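Local structure of uncharacterized protein (Chondromyces crocatus, 6I86) at residues E9-S15 with E59-R65; I18-S24 with S92-C98; A48-V52 with V86-L90; V52-V56 with V119-W123; E76-D81 with E122-E127. The protein is of unknown function but is encoded in the crocagin gene cluster and is probably involved in the biosynthesis of this ribosomally made, post-translationally modified peptide. One frame throughout, in Å; residues are numbered along the deposited sequence.

Contacts 1 and 2 are antiparallel strand pairs, each inside one of the two sheets; contacts 3 and 4 bridge from one sheet to the other; contact 5 ties a loop to a strand end. Contacts 2 and 4 are mostly buried, whereas 1, 3 and 5 lie partly at the surface. Strand 51-55 serves contacts 3 and 4, which share Val52, and strand 115-123 serves contacts 4 and 5. Contact 1 packs against contact 2. Backbone pairing dominates contacts 1 and 2, with a salt bridge at one end of the first and a buried carboxylate in the second; between the sheets come apolar packing, waters and one backbone bond; in contact 5 side chains bind backbone groups.

Contact 1: residues E9-S15 with E59-R65; sequences EIILPAS and EGYFKVR
NE and NH2 of Arg65 grip Glu9 side-on in a salt bridge, both donating to OE2, with Arg65 NE 2.9 Å from Glu9 OE2. The two donors come to this oxygen from one face of the carboxylate, whose plane is turned 29° from the guanidinium. The bend of Arg65 at chi3 (-57°) turns its head back toward Glu9 after an extended start. An alanine in place of Arg65 would remove both donors and is likely to leave the Glu9 carboxylate without its main charged mate. The other oxygen, Glu9 OE1, rests 3.4 Å from Lys63 CD and takes a bond from a water; Lys63 NZ itself bonds to Glu144 O.

Backbone bonds run in reciprocal pairs, Ile10 with Val64, Leu12 with Phe62 and Ala14 with Gly60; Val64 N to Ile10 O is 2.8 Å. Ala14 O also lies at the edge of the Phe62 ring, 3.4 Å from Phe62 CE2.

Among the apolar contacts, Pro13 CB sits over one face of the Tyr61 ring, 3.6 Å from its centroid, a CH-pi contact. Ile11 CD1 lies alongside Lys63 CE at 3.7 Å. Ile10, Leu12 and Val64 face strand 17-22 instead. The arrangement is a regular antiparallel strand pair at one margin of the five-stranded mixed sheet.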
# COMPACT_ATOMS: atom_id res chain seq x y z
N GLU A 9 3.16 6.27 7.92
CA GLU A 9 3.69 4.92 7.87
C GLU A 9 2.75 3.96 8.59
O GLU A 9 2.15 4.32 9.61
CB GLU A 9 5.09 4.82 8.50
CG GLU A 9 6.17 5.61 7.80
CD GLU A 9 7.49 5.56 8.54
OE1 GLU A 9 7.60 4.75 9.48
OE2 GLU A 9 8.41 6.32 8.18
N ILE A 10 2.62 2.76 8.04
CA ILE A 10 1.89 1.68 8.70
C ILE A 10 2.81 0.48 8.82
O ILE A 10 3.70 0.26 8.00
CB ILE A 10 0.60 1.29 7.94
CG1 ILE A 10 0.92 0.79 6.53
CG2 ILE A 10 -0.37 2.47 7.89
CD1 ILE A 10 -0.29 0.26 5.79
N ILE A 11 2.59 -0.31 9.87
CA ILE A 11 3.27 -1.57 10.09
C ILE A 11 2.20 -2.64 10.25
O ILE A 11 1.37 -2.55 11.16
CB ILE A 11 4.20 -1.53 11.32
CG1 ILE A 11 5.21 -0.39 11.19
CG2 ILE A 11 4.91 -2.86 11.49
CD1 ILE A 11 6.10 -0.25 12.41
N LEU A 12 2.21 -3.63 9.37
CA LEU A 12 1.18 -4.66 9.42
C LEU A 12 1.79 -6.00 9.02
O LEU A 12 2.78 -6.03 8.29
CB LEU A 12 -0.01 -4.33 8.50
CG LEU A 12 0.10 -3.57 7.17
CD1 LEU A 12 1.29 -4.00 6.32
CD2 LEU A 12 -1.19 -3.75 6.41
N PRO A 13 1.21 -7.10 9.49
CA PRO A 13 1.64 -8.41 8.99
C PRO A 13 0.98 -8.75 7.67
O PRO A 13 -0.11 -8.26 7.35
CB PRO A 13 1.18 -9.37 10.10
CG PRO A 13 -0.07 -8.71 10.63
CD PRO A 13 0.17 -7.21 10.52
N ALA A 14 1.65 -9.60 6.90
CA ALA A 14 1.12 -10.05 5.62
C ALA A 14 1.89 -11.28 5.18
O ALA A 14 3.10 -11.39 5.40
CB ALA A 14 1.21 -8.95 4.56
N SER A 15 1.18 -12.21 4.54
CA SER A 15 1.79 -13.40 3.98
C SER A 15 1.89 -13.37 2.46
O SER A 15 2.78 -14.04 1.91
CB SER A 15 1.00 -14.66 4.40
OG SER A 15 -0.31 -14.64 3.88
N GLU A 59 5.67 -14.57 4.69
CA GLU A 59 4.97 -13.92 5.79
C GLU A 59 5.94 -13.14 6.68
O GLU A 59 7.03 -13.62 7.00
CB GLU A 59 4.21 -14.96 6.62
CG GLU A 59 3.99 -14.57 8.08
CD GLU A 59 2.83 -13.62 8.28
OE1 GLU A 59 2.86 -12.82 9.24
OE2 GLU A 59 1.88 -13.67 7.47
N GLY A 60 5.53 -11.94 7.07
CA GLY A 60 6.31 -11.15 8.00
C GLY A 60 5.53 -9.93 8.43
O GLY A 60 4.33 -9.81 8.19
N TYR A 61 6.24 -9.02 9.10
CA TYR A 61 5.72 -7.71 9.45
C TYR A 61 6.49 -6.67 8.66
O TYR A 61 7.72 -6.70 8.63
CB TYR A 61 5.85 -7.44 10.95
CG TYR A 61 4.73 -8.00 11.80
CD1 TYR A 61 4.78 -9.32 12.25
CD2 TYR A 61 3.65 -7.22 12.16
CE1 TYR A 61 3.77 -9.84 13.03
CE2 TYR A 61 2.63 -7.74 12.94
CZ TYR A 61 2.69 -9.04 13.37
OH TYR A 61 1.68 -9.56 14.15
N PHE A 62 5.77 -5.74 8.03
CA PHE A 62 6.38 -4.84 7.07
C PHE A 62 5.96 -3.40 7.33
O PHE A 62 4.79 -3.13 7.62
CB PHE A 62 6.03 -5.26 5.65
CG PHE A 62 6.27 -6.72 5.38
CD1 PHE A 62 7.56 -7.21 5.27
CD2 PHE A 62 5.21 -7.61 5.29
CE1 PHE A 62 7.80 -8.56 5.05
CE2 PHE A 62 5.44 -8.96 5.06
CZ PHE A 62 6.73 -9.44 4.94
N LYS A 63 6.92 -2.50 7.20
CA LYS A 63 6.70 -1.07 7.38
C LYS A 63 6.58 -0.43 6.00
O LYS A 63 7.50 -0.52 5.18
CB LYS A 63 7.85 -0.44 8.17
CG LYS A 63 7.78 1.07 8.28
CD LYS A 63 8.98 1.62 9.06
CE LYS A 63 8.95 1.19 10.52
NZ LYS A 63 10.13 1.68 11.28
N VAL A 64 5.43 0.20 5.74
CA VAL A 64 5.15 0.82 4.45
C VAL A 64 4.93 2.31 4.69
O VAL A 64 4.02 2.70 5.43
CB VAL A 64 3.93 0.19 3.76
CG1 VAL A 64 3.72 0.81 2.38
CG2 VAL A 64 4.10 -1.32 3.65
N ARG A 65 5.77 3.13 4.06
CA ARG A 65 5.59 4.58 4.10
C ARG A 65 4.80 5.01 2.88
O ARG A 65 5.10 4.61 1.75
CB ARG A 65 6.95 5.28 4.12
CG ARG A 65 6.85 6.80 4.09
CD ARG A 65 8.23 7.44 4.18
NE ARG A 65 8.95 7.03 5.38
CZ ARG A 65 10.27 7.00 5.48
NH1 ARG A 65 11.03 7.37 4.46
NH2 ARG A 65 10.84 6.61 6.61
O HOH W 1 10.48 4.85 10.05

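Contact 2: residues I18-S24 with S92-C98; sequences ILFFDAS and SGRLVAC
With CG anti to the backbone N (chi1 -169°), Asp22 swings its carboxylate toward Ser92, while Phe21, its CG held between backbone N and carbonyl carbon (chi1 44°), lays its ring across Val96. Three donors converge on Asp22 OD1. Ser92 OG gives it a 2.7 Å bond on the syn side, Ser24 N reaches it on the anti side at 2.9 Å in an Asx turn, and Ser24 OG approaches from above the carboxylate plane. Asp22 OD2 takes Ser92 N at 2.9 Å and, weakly, Gly93 N. Ser92 OG also accepts from Arg94 N, an ST turn. Without the carboxylate, as with an alanine at Asp22, the Ser92 hydroxyl would probably lose its acceptor and the Asx turn its closing bond.

The Phe21 ring has Val96 O over the centre of one face and Val96 CG2 at 3.4 Å from its CE1. Cys98 SG comes in at the ring edge, 3.6 Å from Phe21 CE2, a sulfur-aromatic contact. On the other face of the sheet Phe20 CE1 touches Ala97 CB at 3.6 Å.

Paired backbone bonds join Leu19 to Cys98 and Phe21 to Val96. The chemistry thus divides: backbone bonds and apolar packing hold the strands along their length, and a buried carboxylate, supplied with several donors, links the two turns at one end.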
# COMPACT_ATOMS: atom_id res chain seq x y z
N ILE A 18 -0.57 -7.11 0.40
CA ILE A 18 -1.06 -5.91 1.07
C ILE A 18 -1.82 -5.10 0.04
O ILE A 18 -1.33 -4.89 -1.08
CB ILE A 18 0.09 -5.10 1.69
CG1 ILE A 18 0.86 -5.95 2.70
CG2 ILE A 18 -0.45 -3.84 2.35
CD1 ILE A 18 2.23 -5.41 3.04
N LEU A 19 -3.02 -4.64 0.39
CA LEU A 19 -3.93 -4.01 -0.56
C LEU A 19 -4.24 -2.59 -0.11
O LEU A 19 -4.61 -2.36 1.04
CB LEU A 19 -5.22 -4.82 -0.70
CG LEU A 19 -5.04 -6.29 -1.07
CD1 LEU A 19 -6.35 -7.05 -0.89
CD2 LEU A 19 -4.53 -6.44 -2.50
N PHE A 20 -4.11 -1.64 -1.04
CA PHE A 20 -4.41 -0.23 -0.80
C PHE A 20 -5.61 0.17 -1.65
O PHE A 20 -5.67 -0.17 -2.83
CB PHE A 20 -3.22 0.66 -1.16
CG PHE A 20 -2.15 0.72 -0.11
CD1 PHE A 20 -1.91 -0.36 0.72
CD2 PHE A 20 -1.39 1.86 0.05
CE1 PHE A 20 -0.93 -0.29 1.68
CE2 PHE A 20 -0.42 1.93 1.01
CZ PHE A 20 -0.18 0.85 1.83
N PHE A 21 -6.54 0.91 -1.05
CA PHE A 21 -7.76 1.25 -1.76
C PHE A 21 -8.48 2.38 -1.04
O PHE A 21 -8.20 2.68 0.13
CB PHE A 21 -8.69 0.04 -1.90
CG PHE A 21 -8.81 -0.78 -0.65
CD1 PHE A 21 -9.80 -0.50 0.29
CD2 PHE A 21 -7.93 -1.82 -0.40
CE1 PHE A 21 -9.90 -1.26 1.45
CE2 PHE A 21 -8.03 -2.57 0.76
CZ PHE A 21 -9.02 -2.29 1.68
N ASP A 22 -9.42 3.00 -1.75
CA ASP A 22 -10.29 3.99 -1.14
C ASP A 22 -11.22 3.32 -0.14
O ASP A 22 -11.65 2.17 -0.34
CB ASP A 22 -11.10 4.72 -2.21
CG ASP A 22 -11.82 5.94 -1.68
OD1 ASP A 22 -12.89 5.78 -1.06
OD2 ASP A 22 -11.32 7.07 -1.88
N ALA A 23 -11.54 4.03 0.94
CA ALA A 23 -12.37 3.46 1.99
C ALA A 23 -13.75 3.07 1.48
O ALA A 23 -14.39 2.18 2.04
CB ALA A 23 -12.49 4.44 3.15
N SER A 24 -14.22 3.73 0.42
CA SER A 24 -15.53 3.44 -0.16
C SER A 24 -15.49 2.28 -1.15
O SER A 24 -16.55 1.89 -1.66
CB SER A 24 -16.07 4.69 -0.86
OG SER A 24 -15.29 5.02 -2.00
N SER A 92 -13.32 9.09 -2.43
CA SER A 92 -13.48 9.83 -1.18
C SER A 92 -12.18 10.43 -0.67
O SER A 92 -12.22 11.27 0.24
CB SER A 92 -14.08 8.92 -0.09
OG SER A 92 -13.11 8.00 0.39
N GLY A 93 -11.04 10.04 -1.22
CA GLY A 93 -9.76 10.50 -0.74
C GLY A 93 -9.24 9.78 0.49
O GLY A 93 -8.11 10.05 0.91
N ARG A 94 -10.02 8.87 1.07
CA ARG A 94 -9.61 8.14 2.26
C ARG A 94 -8.90 6.86 1.82
O ARG A 94 -9.53 5.89 1.41
CB ARG A 94 -10.82 7.82 3.14
CG ARG A 94 -10.46 7.61 4.59
CD ARG A 94 -11.68 7.26 5.42
NE ARG A 94 -11.33 6.43 6.56
CZ ARG A 94 -10.81 6.89 7.69
NH1 ARG A 94 -10.59 8.20 7.82
NH2 ARG A 94 -10.51 6.07 8.68
N LEU A 95 -7.57 6.88 1.90
CA LEU A 95 -6.75 5.74 1.52
C LEU A 95 -6.60 4.82 2.72
O LEU A 95 -6.13 5.24 3.79
CB LEU A 95 -5.38 6.21 1.03
CG LEU A 95 -4.39 5.13 0.60
CD1 LEU A 95 -4.88 4.43 -0.65
CD2 LEU A 95 -3.02 5.75 0.39
N VAL A 96 -7.00 3.56 2.56
CA VAL A 96 -6.94 2.56 3.62
C VAL A 96 -6.28 1.30 3.08
O VAL A 96 -6.13 1.11 1.87
CB VAL A 96 -8.33 2.23 4.20
CG1 VAL A 96 -9.02 3.48 4.70
CG2 VAL A 96 -9.18 1.55 3.16
N ALA A 97 -5.91 0.41 4.00
CA ALA A 97 -5.15 -0.78 3.66
C ALA A 97 -5.73 -2.00 4.36
O ALA A 97 -6.25 -1.91 5.48
CB ALA A 97 -3.67 -0.62 4.03
N CYS A 98 -5.63 -3.15 3.69
CA CYS A 98 -5.94 -4.44 4.28
C CYS A 98 -4.96 -5.46 3.73
O CYS A 98 -4.05 -5.13 2.96
CB CYS A 98 -7.40 -4.83 4.01
SG CYS A 98 -7.68 -5.68 2.45

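Contact 3: residues A48-V52 with V86-L90; sequences AHELV and VSIVL
A Schellman motif ends helix 38-47 here, with His49 at positive phi as its C-prime residue, and the chain leaving it meets strand 82-90. The carbonyl of His49 accepts from Val89 N at 2.8 Å, the donor lying nearly in line with the C=O bond, and Ile88 CA adds a CA-H...O contact to the same oxygen. Ser87 OG lies over one face of the imidazole, 3.4 Å from His49 CG. At the ring edge a water in the plane joins His49 ND1 to Ser87 O, into which it donates at 2.6 Å. A second water donates to both Glu50 O and Val89 O, bridging the backbones beyond the direct bond.

Further along, Val52 CG2, anti to its carbonyl carbon, touches Val86 CG2 and Ile88 CB, each at 4.0 Å. Leu51 turns away, onto Ile42 and Leu45 of helix 38-47 and onto Leu19. The contact therefore lies where the helix gives way to strand 51-55, with strand 17-22 beside that strand and strand 115-123 beside 82-90.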
# COMPACT_ATOMS: atom_id res chain seq x y z
N ALA A 48 -8.81 -2.13 -12.76
CA ALA A 48 -9.60 -0.91 -12.85
C ALA A 48 -8.99 0.25 -12.07
O ALA A 48 -9.63 1.30 -11.95
CB ALA A 48 -11.02 -1.17 -12.36
N HIS A 49 -7.77 0.09 -11.55
CA HIS A 49 -7.06 1.13 -10.80
C HIS A 49 -7.83 1.58 -9.57
O HIS A 49 -7.66 2.72 -9.11
CB HIS A 49 -6.73 2.33 -11.70
CG HIS A 49 -6.27 1.95 -13.07
ND1 HIS A 49 -5.09 1.28 -13.30
CD2 HIS A 49 -6.84 2.14 -14.29
CE1 HIS A 49 -4.95 1.07 -14.60
NE2 HIS A 49 -6.00 1.58 -15.22
N GLU A 50 -8.68 0.72 -9.01
CA GLU A 50 -9.32 1.00 -7.74
C GLU A 50 -8.51 0.52 -6.54
O GLU A 50 -8.78 0.95 -5.42
CB GLU A 50 -10.72 0.37 -7.69
CG GLU A 50 -11.74 1.01 -8.62
CD GLU A 50 -13.14 0.50 -8.35
OE1 GLU A 50 -13.53 0.43 -7.17
OE2 GLU A 50 -13.85 0.16 -9.33
N LEU A 51 -7.53 -0.36 -6.76
CA LEU A 51 -6.64 -0.77 -5.68
C LEU A 51 -5.23 -0.93 -6.22
O LEU A 51 -5.01 -1.16 -7.41
CB LEU A 51 -7.12 -2.08 -5.00
CG LEU A 51 -6.96 -3.49 -5.58
CD1 LEU A 51 -5.54 -4.04 -5.47
CD2 LEU A 51 -7.93 -4.42 -4.86
N VAL A 52 -4.26 -0.79 -5.31
CA VAL A 52 -2.85 -1.03 -5.58
C VAL A 52 -2.41 -2.23 -4.75
O VAL A 52 -2.79 -2.35 -3.58
CB VAL A 52 -2.00 0.22 -5.27
CG1 VAL A 52 -0.52 -0.12 -5.20
CG2 VAL A 52 -2.25 1.31 -6.30
N VAL A 86 2.05 2.78 -11.27
CA VAL A 86 0.65 2.44 -11.49
C VAL A 86 -0.20 3.66 -11.18
O VAL A 86 0.27 4.80 -11.25
CB VAL A 86 0.21 1.22 -10.66
CG1 VAL A 86 0.88 -0.04 -11.18
CG2 VAL A 86 0.54 1.43 -9.19
N SER A 87 -1.46 3.44 -10.82
CA SER A 87 -2.37 4.53 -10.53
C SER A 87 -3.46 4.03 -9.59
O SER A 87 -3.63 2.83 -9.40
CB SER A 87 -2.98 5.11 -11.81
OG SER A 87 -3.71 4.13 -12.52
N ILE A 88 -4.18 4.98 -9.00
CA ILE A 88 -5.29 4.64 -8.12
C ILE A 88 -6.33 5.76 -8.20
O ILE A 88 -5.98 6.94 -8.31
CB ILE A 88 -4.82 4.40 -6.67
CG1 ILE A 88 -5.90 3.64 -5.89
CG2 ILE A 88 -4.49 5.71 -5.96
CD1 ILE A 88 -5.46 3.21 -4.51
N VAL A 89 -7.60 5.37 -8.16
CA VAL A 89 -8.72 6.30 -8.08
C VAL A 89 -9.24 6.28 -6.66
O VAL A 89 -9.51 5.20 -6.10
CB VAL A 89 -9.83 5.93 -9.08
CG1 VAL A 89 -11.00 6.89 -8.96
CG2 VAL A 89 -9.28 5.92 -10.50
N LEU A 90 -9.39 7.46 -6.06
CA LEU A 90 -9.83 7.60 -4.67
C LEU A 90 -11.06 8.50 -4.65
O LEU A 90 -10.94 9.73 -4.49
CB LEU A 90 -8.71 8.16 -3.80
CG LEU A 90 -7.45 7.30 -3.71
CD1 LEU A 90 -6.32 8.06 -3.03
CD2 LEU A 90 -7.73 5.99 -2.99
O HOH W 2 -3.34 0.91 -11.15
O HOH W 3 -10.22 2.89 -4.74

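Contact 4: residues V52-V56 with V119-W123; sequences VLLQV and VLREW
Strands 52-55 and 119-123 run almost parallel, 5° apart in direction, but their axes stay 9.2 Å from each other and no direct hydrogen bond joins them, so side chains fill the interval. Val52 and Val119 meet tip to tip, Val52 CG2 lying 4.0 Å from Val119 CG1. Leu54 reaches in with CD2, which touches Arg121 CD at 3.6 Å and Trp123 CE3 at the same distance; Leu54 and Arg121 run antiparallel alongside one another. Val56 CG1 comes obliquely to the indole, 3.9 Å from Trp123 CZ2.

Extended to CD, Arg121 lays CG and CD against Leu54 CD2; the bend at chi3 (87°) then turns the guanidinium toward Glu84, which forms a salt bridge with NE, while NH2 bonds to a glycerol, probably from crystallisation. A water over one indole face, offset toward the rim, donates to Gln55 O and weakly accepts from Arg121 NH1. Trp123 NE1 bonds to Glu128. The two sheets are thus joined chiefly by apolar packing, while the arginine and indole nitrogens are matched with acceptors beyond it.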
# COMPACT_ATOMS: atom_id res chain seq x y z
N VAL A 52 -4.26 -0.79 -5.31
CA VAL A 52 -2.85 -1.03 -5.58
C VAL A 52 -2.41 -2.23 -4.75
O VAL A 52 -2.79 -2.35 -3.58
CB VAL A 52 -2.00 0.22 -5.27
CG1 VAL A 52 -0.52 -0.12 -5.20
CG2 VAL A 52 -2.25 1.31 -6.30
N LEU A 53 -1.63 -3.12 -5.35
CA LEU A 53 -1.31 -4.41 -4.76
C LEU A 53 0.18 -4.45 -4.41
O LEU A 53 1.03 -4.23 -5.27
CB LEU A 53 -1.67 -5.55 -5.72
CG LEU A 53 -1.66 -7.01 -5.25
CD1 LEU A 53 -2.68 -7.82 -6.04
CD2 LEU A 53 -0.28 -7.63 -5.38
N LEU A 54 0.47 -4.74 -3.14
CA LEU A 54 1.84 -4.87 -2.64
C LEU A 54 2.09 -6.34 -2.29
O LEU A 54 1.60 -6.83 -1.26
CB LEU A 54 2.06 -3.98 -1.42
CG LEU A 54 2.28 -2.49 -1.65
CD1 LEU A 54 1.96 -1.71 -0.39
CD2 LEU A 54 3.72 -2.25 -2.06
N GLN A 55 2.85 -7.03 -3.14
CA GLN A 55 3.16 -8.43 -2.92
C GLN A 55 4.39 -8.58 -2.05
O GLN A 55 5.37 -7.84 -2.20
CB GLN A 55 3.37 -9.15 -4.26
CG GLN A 55 3.82 -10.60 -4.13
CD GLN A 55 3.32 -11.47 -5.27
OE1 GLN A 55 2.18 -11.35 -5.70
NE2 GLN A 55 4.18 -12.36 -5.75
N VAL A 56 4.34 -9.54 -1.12
CA VAL A 56 5.50 -9.93 -0.34
C VAL A 56 5.81 -11.38 -0.67
O VAL A 56 4.95 -12.15 -1.12
CB VAL A 56 5.29 -9.75 1.18
CG1 VAL A 56 4.98 -8.30 1.49
CG2 VAL A 56 4.18 -10.67 1.68
N VAL A 119 0.74 6.48 -9.08
CA VAL A 119 1.23 5.78 -7.90
C VAL A 119 2.55 5.12 -8.24
O VAL A 119 2.63 4.36 -9.22
CB VAL A 119 0.22 4.73 -7.40
CG1 VAL A 119 0.83 3.91 -6.26
CG2 VAL A 119 -1.06 5.40 -6.94
N LEU A 120 3.58 5.41 -7.46
CA LEU A 120 4.86 4.73 -7.57
C LEU A 120 4.98 3.75 -6.42
O LEU A 120 4.97 4.15 -5.25
CB LEU A 120 6.02 5.72 -7.56
CG LEU A 120 7.40 5.09 -7.76
CD1 LEU A 120 7.51 4.54 -9.18
CD2 LEU A 120 8.49 6.11 -7.48
N ARG A 121 5.09 2.46 -6.74
CA ARG A 121 5.41 1.43 -5.76
C ARG A 121 6.90 1.17 -5.81
O ARG A 121 7.41 0.64 -6.81
CB ARG A 121 4.64 0.14 -6.02
CG ARG A 121 5.14 -1.02 -5.17
CD ARG A 121 4.47 -2.33 -5.53
NE ARG A 121 5.14 -3.04 -6.61
CZ ARG A 121 6.04 -4.00 -6.42
NH1 ARG A 121 6.37 -4.35 -5.18
NH2 ARG A 121 6.61 -4.60 -7.45
N GLU A 122 7.60 1.53 -4.74
CA GLU A 122 9.01 1.20 -4.56
C GLU A 122 9.12 0.17 -3.44
O GLU A 122 8.55 0.37 -2.36
CB GLU A 122 9.83 2.44 -4.22
CG GLU A 122 9.84 3.48 -5.32
CD GLU A 122 10.61 4.72 -4.94
OE1 GLU A 122 11.71 4.93 -5.47
OE2 GLU A 122 10.09 5.50 -4.10
N TRP A 123 9.84 -0.92 -3.70
CA TRP A 123 9.94 -1.99 -2.72
C TRP A 123 11.37 -2.50 -2.67
O TRP A 123 12.04 -2.62 -3.71
CB TRP A 123 8.98 -3.13 -3.04
CG TRP A 123 8.77 -4.06 -1.90
CD1 TRP A 123 9.44 -5.22 -1.64
CD2 TRP A 123 7.82 -3.90 -0.84
NE1 TRP A 123 8.97 -5.79 -0.49
CE2 TRP A 123 7.97 -5.00 0.02
CE3 TRP A 123 6.86 -2.93 -0.53
CZ2 TRP A 123 7.20 -5.16 1.17
CZ3 TRP A 123 6.10 -3.09 0.60
CH2 TRP A 123 6.27 -4.20 1.44
O HOH W 4 5.40 -5.06 -2.49

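Contact 5: residues E76-D81 with E122-E127; sequences EMVNAD and EWSVHE
Met77 and Glu122 lie alongside with their ends pointing opposite ways, the sulfur of Met77 lying 3.7 Å from Glu122 CB while the carboxylate reaches back to the start of the methionine. There Met77 N donates to Glu122 OE1 at 2.7 Å, a nearly straight bond (167°) that meets the oxygen from above the carboxylate plane. Extended throughout, with CG anti to the backbone N (chi1 179°), the Met77 side chain carries its CE on to Ser124 CB.

Ser124 OG serves both sides. It donates to Asn79 O at 2.9 Å, from above the carbonyl plane, and accepts the capping bond from Glu127 N at 3.0 Å. The amide of Asn79 crosses the carboxylate of Glu127 with their planes 67° apart; a water accepts from Asn79 ND2 and donates to Glu127 OE1, and it also bonds to His126 ND1 in the plane of that ring. Glu127 OE1 has a further partner in Lys130.

Asp81 points its carboxylate at the first turn of the helix: OD2 takes His126 N at 2.9 Å, met nearly along the C-O bond. Asp81 N donates to Trp123 O at 2.8 Å. A type I beta turn from Met77 to Ala80, closed by Ala80 N to Met77 O, shapes the loop. Ser124 is thus the N-cap of helix 125-128, with Asp81 OD2 binding a further N-H of its first turn from the loop before strand 82-90, while Glu122 holds the start of that turn.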
# COMPACT_ATOMS: atom_id res chain seq x y z
N GLU A 76 14.80 8.48 -5.75
CA GLU A 76 14.22 7.16 -5.61
C GLU A 76 14.54 6.59 -4.23
O GLU A 76 15.48 7.00 -3.55
CB GLU A 76 14.76 6.23 -6.70
CG GLU A 76 16.22 5.85 -6.51
CD GLU A 76 16.86 5.32 -7.79
OE1 GLU A 76 16.17 5.26 -8.82
OE2 GLU A 76 18.07 4.99 -7.76
N MET A 77 13.71 5.63 -3.81
CA MET A 77 13.99 4.86 -2.60
C MET A 77 15.38 4.23 -2.70
O MET A 77 15.70 3.54 -3.67
CB MET A 77 12.92 3.79 -2.41
CG MET A 77 13.10 2.89 -1.21
SD MET A 77 11.97 1.50 -1.33
CE MET A 77 12.03 0.82 0.33
N VAL A 78 16.21 4.50 -1.69
CA VAL A 78 17.65 4.23 -1.80
C VAL A 78 17.92 2.75 -2.02
O VAL A 78 18.70 2.37 -2.90
CB VAL A 78 18.37 4.78 -0.55
CG1 VAL A 78 19.70 4.09 -0.35
CG2 VAL A 78 18.56 6.29 -0.66
N ASN A 79 17.28 1.88 -1.23
CA ASN A 79 17.55 0.45 -1.29
C ASN A 79 16.49 -0.31 -2.09
O ASN A 79 16.34 -1.53 -1.91
CB ASN A 79 17.65 -0.14 0.12
CG ASN A 79 16.49 0.26 1.01
OD1 ASN A 79 15.81 1.26 0.78
ND2 ASN A 79 16.24 -0.54 2.05
N ALA A 80 15.76 0.37 -2.97
CA ALA A 80 14.71 -0.28 -3.74
C ALA A 80 15.29 -1.30 -4.72
O ALA A 80 16.29 -1.03 -5.40
CB ALA A 80 13.90 0.76 -4.51
N ASP A 81 14.66 -2.47 -4.79
CA ASP A 81 14.97 -3.48 -5.79
C ASP A 81 14.01 -3.46 -6.96
O ASP A 81 14.34 -3.99 -8.03
CB ASP A 81 14.95 -4.88 -5.16
CG ASP A 81 15.98 -5.04 -4.06
OD1 ASP A 81 17.16 -4.70 -4.29
OD2 ASP A 81 15.61 -5.52 -2.96
N GLU A 122 7.60 1.53 -4.74
CA GLU A 122 9.01 1.20 -4.56
C GLU A 122 9.12 0.17 -3.44
O GLU A 122 8.55 0.37 -2.36
CB GLU A 122 9.83 2.44 -4.22
CG GLU A 122 9.84 3.48 -5.32
CD GLU A 122 10.61 4.72 -4.94
OE1 GLU A 122 11.71 4.93 -5.47
OE2 GLU A 122 10.09 5.50 -4.10
N TRP A 123 9.84 -0.92 -3.70
CA TRP A 123 9.94 -1.99 -2.72
C TRP A 123 11.37 -2.50 -2.67
O TRP A 123 12.04 -2.62 -3.71
CB TRP A 123 8.98 -3.13 -3.04
CG TRP A 123 8.77 -4.06 -1.90
CD1 TRP A 123 9.44 -5.22 -1.64
CD2 TRP A 123 7.82 -3.90 -0.84
NE1 TRP A 123 8.97 -5.79 -0.49
CE2 TRP A 123 7.97 -5.00 0.02
CE3 TRP A 123 6.86 -2.93 -0.53
CZ2 TRP A 123 7.20 -5.16 1.17
CZ3 TRP A 123 6.10 -3.09 0.60
CH2 TRP A 123 6.27 -4.20 1.44
N SER A 124 11.83 -2.82 -1.47
CA SER A 124 13.15 -3.40 -1.24
C SER A 124 12.94 -4.84 -0.78
O SER A 124 12.53 -5.08 0.36
CB SER A 124 13.93 -2.60 -0.20
OG SER A 124 15.16 -3.23 0.09
N VAL A 125 13.20 -5.79 -1.67
CA VAL A 125 13.17 -7.20 -1.28
C VAL A 125 14.25 -7.49 -0.25
O VAL A 125 14.06 -8.32 0.65
CB VAL A 125 13.31 -8.10 -2.53
CG1 VAL A 125 13.29 -9.56 -2.14
CG2 VAL A 125 12.21 -7.80 -3.53
N HIS A 126 15.39 -6.80 -0.35
CA HIS A 126 16.45 -6.96 0.64
C HIS A 126 15.98 -6.55 2.03
O HIS A 126 16.23 -7.25 3.02
CB HIS A 126 17.67 -6.15 0.22
CG HIS A 126 18.92 -6.51 0.97
ND1 HIS A 126 19.58 -5.62 1.79
CD2 HIS A 126 19.63 -7.66 1.02
CE1 HIS A 126 20.64 -6.21 2.32
NE2 HIS A 126 20.69 -7.45 1.87
N GLU A 127 15.29 -5.42 2.13
CA GLU A 127 14.78 -4.98 3.42
C GLU A 127 13.63 -5.86 3.89
O GLU A 127 13.54 -6.19 5.08
CB GLU A 127 14.33 -3.52 3.34
CG GLU A 127 13.99 -2.89 4.69
CD GLU A 127 15.21 -2.65 5.55
OE1 GLU A 127 16.34 -2.67 5.02
OE2 GLU A 127 15.04 -2.42 6.77
O HOH W 5 18.13 -2.90 2.67